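Local coordinates for putative uncharacterized protein (Streptococcus mutans, PDB 3BGK) that probably repairs damaged nicotinamide cofactors by dehydrating the S-form of NAD(P)HX, with ADP converted to AMP and phosphate in the process, at residues Lys95-Ile98 / Thr99-His102; Gln244-Gly247 / Gly248-Asp251; Leu140-Thr143 / Thr144-Val147; Arg297-Ala300 / Glu301-Arg304. All coordinates share one frame; numbering follows the deposited sequence.

Contact 1 of 4, residues Lys95-Ile98 / Thr99-His102; sequences KDNI and TALH
Ile98 and His102 run alongside each other, one turn apart at the start of helix 98-104. The branch that touches is CG2 of Ile98. Its chi1 of -70° sets CG2 anti to the backbone N, on the side of the following turn, and brings it 3.7 Å from His102 ND1. Ile98 O also lies obliquely to the imidazole, 3.8 Å from His102 CG. Beneath the two side chains the backbone closes the first turns. Leu101 N donates to Asn97 O at 3.1 Å, and His102 N donates to Ile98 O at 2.9 Å. Leu101 CB rests against the same two carbonyls, 3.5 Å from Ile98 O. This is the tight part. Ile98, Leu101 and His102 all pack on Ala110 of strand 109-112, and Leu101 also reaches Val91 of strand 88-93 and Ala78 of helix 71-83.

The loose part is the loop end, where Lys95 and Asp96 are exposed and Lys95 lacks its CE and NZ atoms in the model. Thr99 is different again: it faces other subunits and packs on Thr99 of the third subunit and Asp96 of the second.

Polar ends are held from outside the pair. Asn97 ND2 bonds to Thr93 OG1, and His102 NE2 bonds to Ala108 O. As NE2 meets a carbonyl oxygen, it must carry the proton of that bond, which would restrict rotation of the ring.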
loop_
_atom_site.group_PDB
_atom_site.type_symbol
_atom_site.label_atom_id
_atom_site.label_comp_id
_atom_site.label_asym_id
_atom_site.label_seq_id
_atom_site.Cartn_x
_atom_site.Cartn_y
_atom_site.Cartn_z
ATOM N N LYS A 95 -10.554 -14.428 -6.045
ATOM C CA LYS A 95 -11.256 -13.192 -6.395
ATOM C C LYS A 95 -11.031 -12.040 -5.395
ATOM O O LYS A 95 -10.623 -10.946 -5.792
ATOM C CB LYS A 95 -12.749 -13.534 -6.547
ATOM C CG LYS A 95 -13.744 -12.381 -6.596
ATOM C CD LYS A 95 -15.157 -12.906 -6.296
ATOM N N ASP A 96 -11.281 -12.295 -4.108
ATOM C CA ASP A 96 -11.184 -11.264 -3.047
ATOM C C ASP A 96 -9.749 -10.945 -2.582
ATOM O O ASP A 96 -9.553 -10.200 -1.625
ATOM C CB ASP A 96 -12.039 -11.662 -1.829
ATOM C CG ASP A 96 -13.496 -11.972 -2.192
ATOM O OD1 ASP A 96 -14.198 -12.575 -1.349
ATOM O OD2 ASP A 96 -13.945 -11.619 -3.308
ATOM N N ASN A 97 -8.757 -11.507 -3.268
ATOM C CA ASN A 97 -7.354 -11.358 -2.893
ATOM C C ASN A 97 -6.546 -10.616 -3.964
ATOM O O ASN A 97 -5.374 -10.277 -3.758
ATOM C CB ASN A 97 -6.755 -12.741 -2.616
ATOM C CG ASN A 97 -5.306 -12.682 -2.196
ATOM O OD1 ASN A 97 -4.940 -11.969 -1.261
ATOM N ND2 ASN A 97 -4.468 -13.446 -2.884
ATOM N N ILE A 98 -7.189 -10.361 -5.101
ATOM C CA ILE A 98 -6.552 -9.677 -6.232
ATOM C C ILE A 98 -6.197 -8.218 -5.912
ATOM O O ILE A 98 -5.124 -7.743 -6.306
ATOM C CB ILE A 98 -7.421 -9.781 -7.518
ATOM C CG1 ILE A 98 -7.413 -11.222 -8.041
ATOM C CG2 ILE A 98 -6.926 -8.814 -8.608
ATOM C CD1 ILE A 98 -8.652 -11.614 -8.817
ATOM N N THR A 99 -7.082 -7.524 -5.193
ATOM C CA THR A 99 -6.854 -6.123 -4.823
ATOM C C THR A 99 -5.601 -5.965 -3.958
ATOM O O THR A 99 -4.772 -5.073 -4.197
ATOM C CB THR A 99 -8.072 -5.511 -4.087
ATOM O OG1 THR A 99 -9.226 -5.589 -4.926
ATOM C CG2 THR A 99 -7.827 -4.044 -3.740
ATOM N N ALA A 100 -5.485 -6.826 -2.948
ATOM C CA ALA A 100 -4.344 -6.822 -2.040
ATOM C C ALA A 100 -3.047 -7.152 -2.777
ATOM O O ALA A 100 -2.014 -6.529 -2.527
ATOM C CB ALA A 100 -4.577 -7.787 -0.882
ATOM N N LEU A 101 -3.110 -8.111 -3.699
ATOM C CA LEU A 101 -1.957 -8.448 -4.532
ATOM C C LEU A 101 -1.505 -7.232 -5.327
ATOM O O LEU A 101 -0.311 -6.918 -5.371
ATOM C CB LEU A 101 -2.258 -9.605 -5.493
ATOM C CG LEU A 101 -1.116 -9.928 -6.474
ATOM C CD1 LEU A 101 -0.157 -10.960 -5.917
ATOM C CD2 LEU A 101 -1.648 -10.376 -7.801
ATOM N N HIS A 102 -2.461 -6.546 -5.951
ATOM C CA HIS A 102 -2.123 -5.383 -6.772
ATOM C C HIS A 102 -1.695 -4.169 -5.973
ATOM O O HIS A 102 -0.981 -3.311 -6.497
ATOM C CB HIS A 102 -3.236 -5.039 -7.749
ATOM C CG HIS A 102 -3.226 -5.900 -8.966
ATOM N ND1 HIS A 102 -4.375 -6.270 -9.625
ATOM C CD2 HIS A 102 -2.203 -6.490 -9.627
ATOM C CE1 HIS A 102 -4.062 -7.040 -10.650
ATOM N NE2 HIS A 102 -2.749 -7.181 -10.680
#

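Contact 2 of 4, residues Gln244-Gly247 / Gly248-Asp251; sequences QATG and GMGD. With PO4 (phosphate ion), chain B.
Selenomethionine Met249 is crossed at about a right angle by both Gln244 and Thr246. Its chain folds back toward the loop, bent at chi2 (58°) and chi3 (54°). CE therefore lies 3.7 Å from Thr246 CG2. The selenium sits beside the aliphatic part of Gln244, with SE 4.0 Å from its CG. Met249 CG also touches the backbone, 3.4 Å from Gln244 O.

The main chain between them makes a type II beta turn from Thr246 to Met249, closed by a weak bond from Met249 N to Thr246 O. Gly248 is the N-cap of helix 249-263, and its positive phi would jam a side chain against the preceding carbonyl. A phosphate ion, probably from the crystallisation liquor, sits at this helix start. Gly248 N donates to its O1 at 2.7 Å, and Gly250 N to its O4 at 2.7 Å. Asp251 N adds a longer bond to O3, and His186 NE2 is also hydrogen-bonded to the ion. Gly250 is predicted to bind AMP and Asp251 the hydrated cofactor; the ion may mimic a phosphate of the nucleotide.

Helix 268-287 flanks Gln244 through His279 and Ala283. Helix 295-310 meets Met249 through Ile298, and helix 71-83 lies against Asp251.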
loop_
_atom_site.group_PDB
_atom_site.type_symbol
_atom_site.label_atom_id
_atom_site.label_comp_id
_atom_site.label_asym_id
_atom_site.label_seq_id
_atom_site.Cartn_x
_atom_site.Cartn_y
_atom_site.Cartn_z
ATOM N N GLN A 244 14.931 -16.106 10.385
ATOM C CA GLN A 244 14.116 -16.541 9.263
ATOM C C GLN A 244 12.879 -17.311 9.699
ATOM O O GLN A 244 12.007 -17.609 8.874
ATOM C CB GLN A 244 14.943 -17.408 8.323
ATOM C CG GLN A 244 15.763 -16.619 7.332
ATOM C CD GLN A 244 16.608 -17.509 6.462
ATOM O OE1 GLN A 244 16.284 -17.744 5.296
ATOM N NE2 GLN A 244 17.689 -18.031 7.026
ATOM N N ALA A 245 12.801 -17.639 10.987
ATOM C CA ALA A 245 11.713 -18.468 11.503
ATOM C C ALA A 245 10.431 -17.654 11.698
ATOM O O ALA A 245 9.915 -17.526 12.818
ATOM C CB ALA A 245 12.134 -19.149 12.793
ATOM N N THR A 246 9.928 -17.110 10.592
ATOM C CA THR A 246 8.762 -16.231 10.610
ATOM C C THR A 246 7.824 -16.565 9.455
ATOM O O THR A 246 8.268 -17.037 8.403
ATOM C CB THR A 246 9.170 -14.729 10.601
ATOM O OG1 THR A 246 8.003 -13.906 10.699
ATOM C CG2 THR A 246 9.932 -14.361 9.340
ATOM N N GLY A 247 6.530 -16.335 9.672
ATOM C CA GLY A 247 5.491 -16.717 8.714
ATOM C C GLY A 247 5.711 -16.104 7.345
ATOM O O GLY A 247 5.996 -14.912 7.243
ATOM N N GLY A 248 5.598 -16.930 6.306
ATOM C CA GLY A 248 5.758 -16.489 4.928
ATOM C C GLY A 248 7.128 -16.697 4.303
ATOM O O GLY A 248 7.326 -16.392 3.124
HETATM N N MSE A 249 8.069 -17.213 5.092
HETATM C CA MSE A 249 9.445 -17.438 4.647
HETATM C C MSE A 249 9.518 -18.446 3.503
HETATM O O MSE A 249 10.280 -18.264 2.557
HETATM C CB MSE A 249 10.323 -17.889 5.825
HETATM C CG MSE A 249 11.832 -17.942 5.540
HETATM SE SE MSE A 249 12.626 -16.248 4.941
HETATM C CE MSE A 249 12.034 -15.100 6.396
ATOM N N GLY A 250 8.714 -19.499 3.590
ATOM C CA GLY A 250 8.668 -20.533 2.554
ATOM C C GLY A 250 8.047 -20.067 1.247
ATOM O O GLY A 250 8.505 -20.454 0.159
ATOM N N ASP A 251 7.006 -19.237 1.355
ATOM C CA ASP A 251 6.332 -18.673 0.192
ATOM C C ASP A 251 7.315 -17.845 -0.633
ATOM O O ASP A 251 7.398 -18.002 -1.857
ATOM C CB ASP A 251 5.123 -17.832 0.614
ATOM C CG ASP A 251 4.189 -18.577 1.549
ATOM O OD1 ASP A 251 3.743 -19.690 1.195
ATOM O OD2 ASP A 251 3.890 -18.047 2.642
HETATM P P PO4 B . 5.940 -20.398 5.635
HETATM O O1 PO4 B . 5.373 -19.568 6.766
HETATM O O2 PO4 B . 5.271 -21.756 5.677
HETATM O O3 PO4 B . 5.635 -19.751 4.301
HETATM O O4 PO4 B . 7.442 -20.546 5.784
#

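Contact 3 of 4, residues Leu140-Thr143 / Thr144-Val147; sequences LAQT and TFDV
The amide of Gln142 and the carboxylate of Asp146 meet with their planes 70° apart. NE2 of Gln142 lies 2.7 Å from OD2 of Asp146, but its N-H points well off the line, at 115°, and the bond is weak. The bend of the Gln142 chain at chi2 (-66°) carries the amide along the helix toward Asp146. The Phe145 ring has Asp146 OD1 at its edge, in the ring plane. Gln142 OE1 approaches the same ring obliquely, 4.3 Å from CD2. Beyond the segments, the ring of Trp149 meets that of Phe145 with the planes nearly parallel. Asp146 OD1 forms a long, weak ion pair with Arg171.

All eight residues belong to helix 139-151, which links strands 128-131 and 157-161 in a beta-alpha-beta unit of the three-layer sandwich. Its N-H to C=O bonds are regular; that of Phe145 N to Ala141 O is 2.7 Å.

Thr144 adds a side-chain bond within the helix. Its OG1 donates to Leu140 O at 2.6 Å, while its own backbone N donates to the same oxygen at 3.1 Å. The two donors come from opposite faces of the carbonyl plane, so this one oxygen takes two bonds. Leu140 CD1 lies beside that hydroxyl, 3.9 Å from OG1. One turn on, Val147 CG2 touches Thr143 O at 3.2 Å, and Thr144 and Val147 both pack on Leu119 of helix 116-125. Phe145 packs instead on Leu167 and Leu168 of helix 163-170.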
loop_
_atom_site.group_PDB
_atom_site.type_symbol
_atom_site.label_atom_id
_atom_site.label_comp_id
_atom_site.label_asym_id
_atom_site.label_seq_id
_atom_site.Cartn_x
_atom_site.Cartn_y
_atom_site.Cartn_z
ATOM N N LEU A 140 -12.381 -26.334 -4.076
ATOM C CA LEU A 140 -11.815 -25.461 -5.109
ATOM C C LEU A 140 -10.339 -25.770 -5.402
ATOM O O LEU A 140 -9.906 -25.704 -6.552
ATOM C CB LEU A 140 -12.002 -23.977 -4.748
ATOM C CG LEU A 140 -11.401 -22.917 -5.686
ATOM C CD1 LEU A 140 -11.941 -23.038 -7.116
ATOM C CD2 LEU A 140 -11.610 -21.509 -5.138
ATOM N N ALA A 141 -9.585 -26.113 -4.359
ATOM C CA ALA A 141 -8.171 -26.468 -4.489
ATOM C C ALA A 141 -7.969 -27.768 -5.279
ATOM O O ALA A 141 -7.096 -27.840 -6.149
ATOM C CB ALA A 141 -7.525 -26.564 -3.117
ATOM N N GLN A 142 -8.777 -28.784 -4.974
ATOM C CA GLN A 142 -8.717 -30.074 -5.678
ATOM C C GLN A 142 -9.171 -30.002 -7.138
ATOM O O GLN A 142 -8.595 -30.671 -7.997
ATOM C CB GLN A 142 -9.511 -31.154 -4.934
ATOM C CG GLN A 142 -8.643 -32.278 -4.364
ATOM C CD GLN A 142 -7.956 -33.117 -5.450
ATOM O OE1 GLN A 142 -6.745 -33.339 -5.405
ATOM N NE2 GLN A 142 -8.732 -33.583 -6.424
ATOM N N THR A 143 -10.209 -29.206 -7.400
ATOM C CA THR A 143 -10.691 -28.966 -8.762
ATOM C C THR A 143 -9.568 -28.320 -9.573
ATOM O O THR A 143 -9.248 -28.768 -10.680
ATOM C CB THR A 143 -11.971 -28.080 -8.767
ATOM O OG1 THR A 143 -13.056 -28.803 -8.174
ATOM C CG2 THR A 143 -12.370 -27.672 -10.185
ATOM N N THR A 144 -8.958 -27.292 -8.986
ATOM C CA THR A 144 -7.843 -26.571 -9.582
ATOM C C THR A 144 -6.607 -27.433 -9.766
ATOM O O THR A 144 -5.987 -27.396 -10.832
ATOM C CB THR A 144 -7.452 -25.364 -8.737
ATOM O OG1 THR A 144 -8.612 -24.556 -8.515
ATOM C CG2 THR A 144 -6.382 -24.546 -9.442
ATOM N N PHE A 145 -6.235 -28.188 -8.733
ATOM C CA PHE A 145 -5.092 -29.087 -8.834
ATOM C C PHE A 145 -5.239 -29.940 -10.085
ATOM O O PHE A 145 -4.305 -30.047 -10.888
ATOM C CB PHE A 145 -4.978 -29.991 -7.607
ATOM C CG PHE A 145 -3.755 -30.868 -7.614
ATOM C CD1 PHE A 145 -2.586 -30.456 -6.983
ATOM C CD2 PHE A 145 -3.769 -32.098 -8.258
ATOM C CE1 PHE A 145 -1.451 -31.262 -6.992
ATOM C CE2 PHE A 145 -2.643 -32.904 -8.276
ATOM C CZ PHE A 145 -1.485 -32.490 -7.641
ATOM N N ASP A 146 -6.431 -30.514 -10.250
ATOM C CA ASP A 146 -6.718 -31.437 -11.343
ATOM C C ASP A 146 -6.794 -30.779 -12.721
ATOM O O ASP A 146 -6.504 -31.429 -13.724
ATOM C CB ASP A 146 -7.982 -32.252 -11.041
ATOM C CG ASP A 146 -7.769 -33.276 -9.932
ATOM O OD1 ASP A 146 -6.690 -33.909 -9.877
ATOM O OD2 ASP A 146 -8.690 -33.450 -9.111
ATOM N N VAL A 147 -7.176 -29.502 -12.769
ATOM C CA VAL A 147 -7.151 -28.737 -14.022
ATOM C C VAL A 147 -5.700 -28.587 -14.469
ATOM O O VAL A 147 -5.334 -28.987 -15.580
ATOM C CB VAL A 147 -7.820 -27.337 -13.886
ATOM C CG1 VAL A 147 -7.606 -26.499 -15.147
ATOM C CG2 VAL A 147 -9.303 -27.479 -13.605
#

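Contact 4 of 4, residues Arg297-Ala300 / Glu301-Arg304; sequences RISA and EITR
Glu301 reaches back to 297-300 through its backbone N and CG, while its carboxylate pairs with Arg304 within its own segment. In the salt bridge, Arg304 NH2 donates to Glu301 OE1 at 2.6 Å, on the anti side of the carboxylate. The oxygen lies in the guanidinium plane, so the arginine meets it edge on. Arg304 NE adds a weak bond to the same OE1. The Glu301 chain is bent at chi2 (-60°), and its CG touches Arg297 O at 3.4 Å.

Glu301 N donates to Ile298 O at 3.1 Å, three residues back, and comes from well above the carbonyl plane. Ile302 N makes a weak bond to Ser299 O, again three residues back. Helix 295-310 is kinked here, where the N atoms of Thr303 and Arg304 have no bond to the turn before. A water bridges the break, donating to Ala300 O at 2.7 Å and accepting from Arg304 N at 3.2 Å.

The packing centres on Ile302. Its CG1 is anti to its own carbonyl carbon, with chi1 -66°, and lies against the carbonyl oxygen Ile298 O at 3.4 Å. CD1 reaches on to Ser299 CA at 3.6 Å. Further out, Ile302 packs on Met256 of helix 249-263, and Ile298 on Ile282 and Ala283 of helix 268-287. Ser299 touches Ala80 and Asn83 of helix 71-83. Arg297 packs on Asn83 of the third subunit, and Thr303 on Val292 of the second.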
loop_
_atom_site.group_PDB
_atom_site.type_symbol
_atom_site.label_atom_id
_atom_site.label_comp_id
_atom_site.label_asym_id
_atom_site.label_seq_id
_atom_site.Cartn_x
_atom_site.Cartn_y
_atom_site.Cartn_z
ATOM N N ARG A 297 10.699 -8.134 3.268
ATOM C CA ARG A 297 11.922 -7.333 3.345
ATOM C C ARG A 297 13.024 -7.972 2.503
ATOM O O ARG A 297 13.864 -7.266 1.945
ATOM C CB ARG A 297 12.425 -7.164 4.786
ATOM C CG ARG A 297 11.406 -6.691 5.817
ATOM C CD ARG A 297 11.183 -5.190 5.805
ATOM N NE ARG A 297 10.233 -4.796 6.851
ATOM C CZ ARG A 297 8.906 -4.791 6.714
ATOM N NH1 ARG A 297 8.136 -4.416 7.731
ATOM N NH2 ARG A 297 8.345 -5.156 5.566
ATOM N N ILE A 298 13.022 -9.305 2.434
ATOM C CA ILE A 298 13.970 -10.061 1.606
ATOM C C ILE A 298 13.710 -9.832 0.114
ATOM O O ILE A 298 14.646 -9.649 -0.664
ATOM C CB ILE A 298 13.889 -11.571 1.912
ATOM C CG1 ILE A 298 14.500 -11.867 3.280
ATOM C CG2 ILE A 298 14.586 -12.395 0.836
ATOM C CD1 ILE A 298 14.276 -13.291 3.762
ATOM N N SER A 299 12.431 -9.854 -0.264
ATOM C CA SER A 299 11.997 -9.629 -1.644
ATOM C C SER A 299 12.435 -8.279 -2.190
ATOM O O SER A 299 12.858 -8.179 -3.350
ATOM C CB SER A 299 10.477 -9.765 -1.760
ATOM O OG SER A 299 10.098 -11.125 -1.698
ATOM N N ALA A 300 12.336 -7.254 -1.348
ATOM C CA ALA A 300 12.716 -5.892 -1.703
ATOM C C ALA A 300 14.200 -5.768 -2.069
ATOM O O ALA A 300 14.579 -4.891 -2.862
ATOM C CB ALA A 300 12.364 -4.937 -0.562
ATOM N N GLU A 301 15.020 -6.656 -1.501
ATOM C CA GLU A 301 16.480 -6.625 -1.667
ATOM C C GLU A 301 17.004 -7.455 -2.829
ATOM O O GLU A 301 18.147 -7.270 -3.250
ATOM C CB GLU A 301 17.170 -7.082 -0.378
ATOM C CG GLU A 301 16.892 -6.191 0.838
ATOM C CD GLU A 301 17.336 -4.755 0.629
ATOM O OE1 GLU A 301 18.450 -4.530 0.098
ATOM O OE2 GLU A 301 16.563 -3.844 0.990
ATOM N N ILE A 302 16.163 -8.347 -3.357
ATOM C CA ILE A 302 16.564 -9.341 -4.362
ATOM C C ILE A 302 17.379 -8.805 -5.550
ATOM O O ILE A 302 18.506 -9.259 -5.746
ATOM C CB ILE A 302 15.363 -10.224 -4.843
ATOM C CG1 ILE A 302 14.849 -11.104 -3.699
ATOM C CG2 ILE A 302 15.778 -11.110 -6.020
ATOM C CD1 ILE A 302 13.550 -11.823 -3.989
ATOM N N THR A 303 16.844 -7.865 -6.335
ATOM C CA THR A 303 17.596 -7.407 -7.521
ATOM C C THR A 303 18.909 -6.707 -7.234
ATOM O O THR A 303 19.857 -6.862 -7.993
ATOM C CB THR A 303 16.812 -6.518 -8.516
ATOM O OG1 THR A 303 15.895 -5.662 -7.825
ATOM C CG2 THR A 303 16.104 -7.372 -9.508
ATOM N N ARG A 304 18.964 -5.926 -6.158
ATOM C CA ARG A 304 20.219 -5.274 -5.783
ATOM C C ARG A 304 21.308 -6.323 -5.558
ATOM O O ARG A 304 22.456 -6.130 -5.962
ATOM C CB ARG A 304 20.047 -4.389 -4.545
ATOM C CG ARG A 304 21.317 -3.649 -4.151
ATOM C CD ARG A 304 21.167 -2.868 -2.843
ATOM N NE ARG A 304 20.695 -3.689 -1.722
ATOM C CZ ARG A 304 21.442 -4.572 -1.058
ATOM N NH1 ARG A 304 22.711 -4.787 -1.403
ATOM N NH2 ARG A 304 20.912 -5.256 -0.049
HETATM O O HOH W 1 16.733 -4.551 -4.375
#

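In the fold
Along the chain the order is contact 1, contact 3, contact 2, contact 4. All four belong to the NAD(P)H-hydrate dehydratase family region, on helices or helix starts of a three-layer alpha/beta sandwich built round one mixed sheet. Contacts 2 and 4 have centres about 15 Å apart and touch where Met249 SE meets Ile298 CD1. Contact 2 lies at the predicted nucleotide site, and contact 4 packs against it. The centre of contact 1 is about 21, 20 and 22 Å from those of contacts 2, 3 and 4. Contacts 3 and 4 lie on opposite sides of the chain's centre, about 32 Å apart between centres. Contacts 1, 2 and 4 touch other subunits; no other chain touches contact 3.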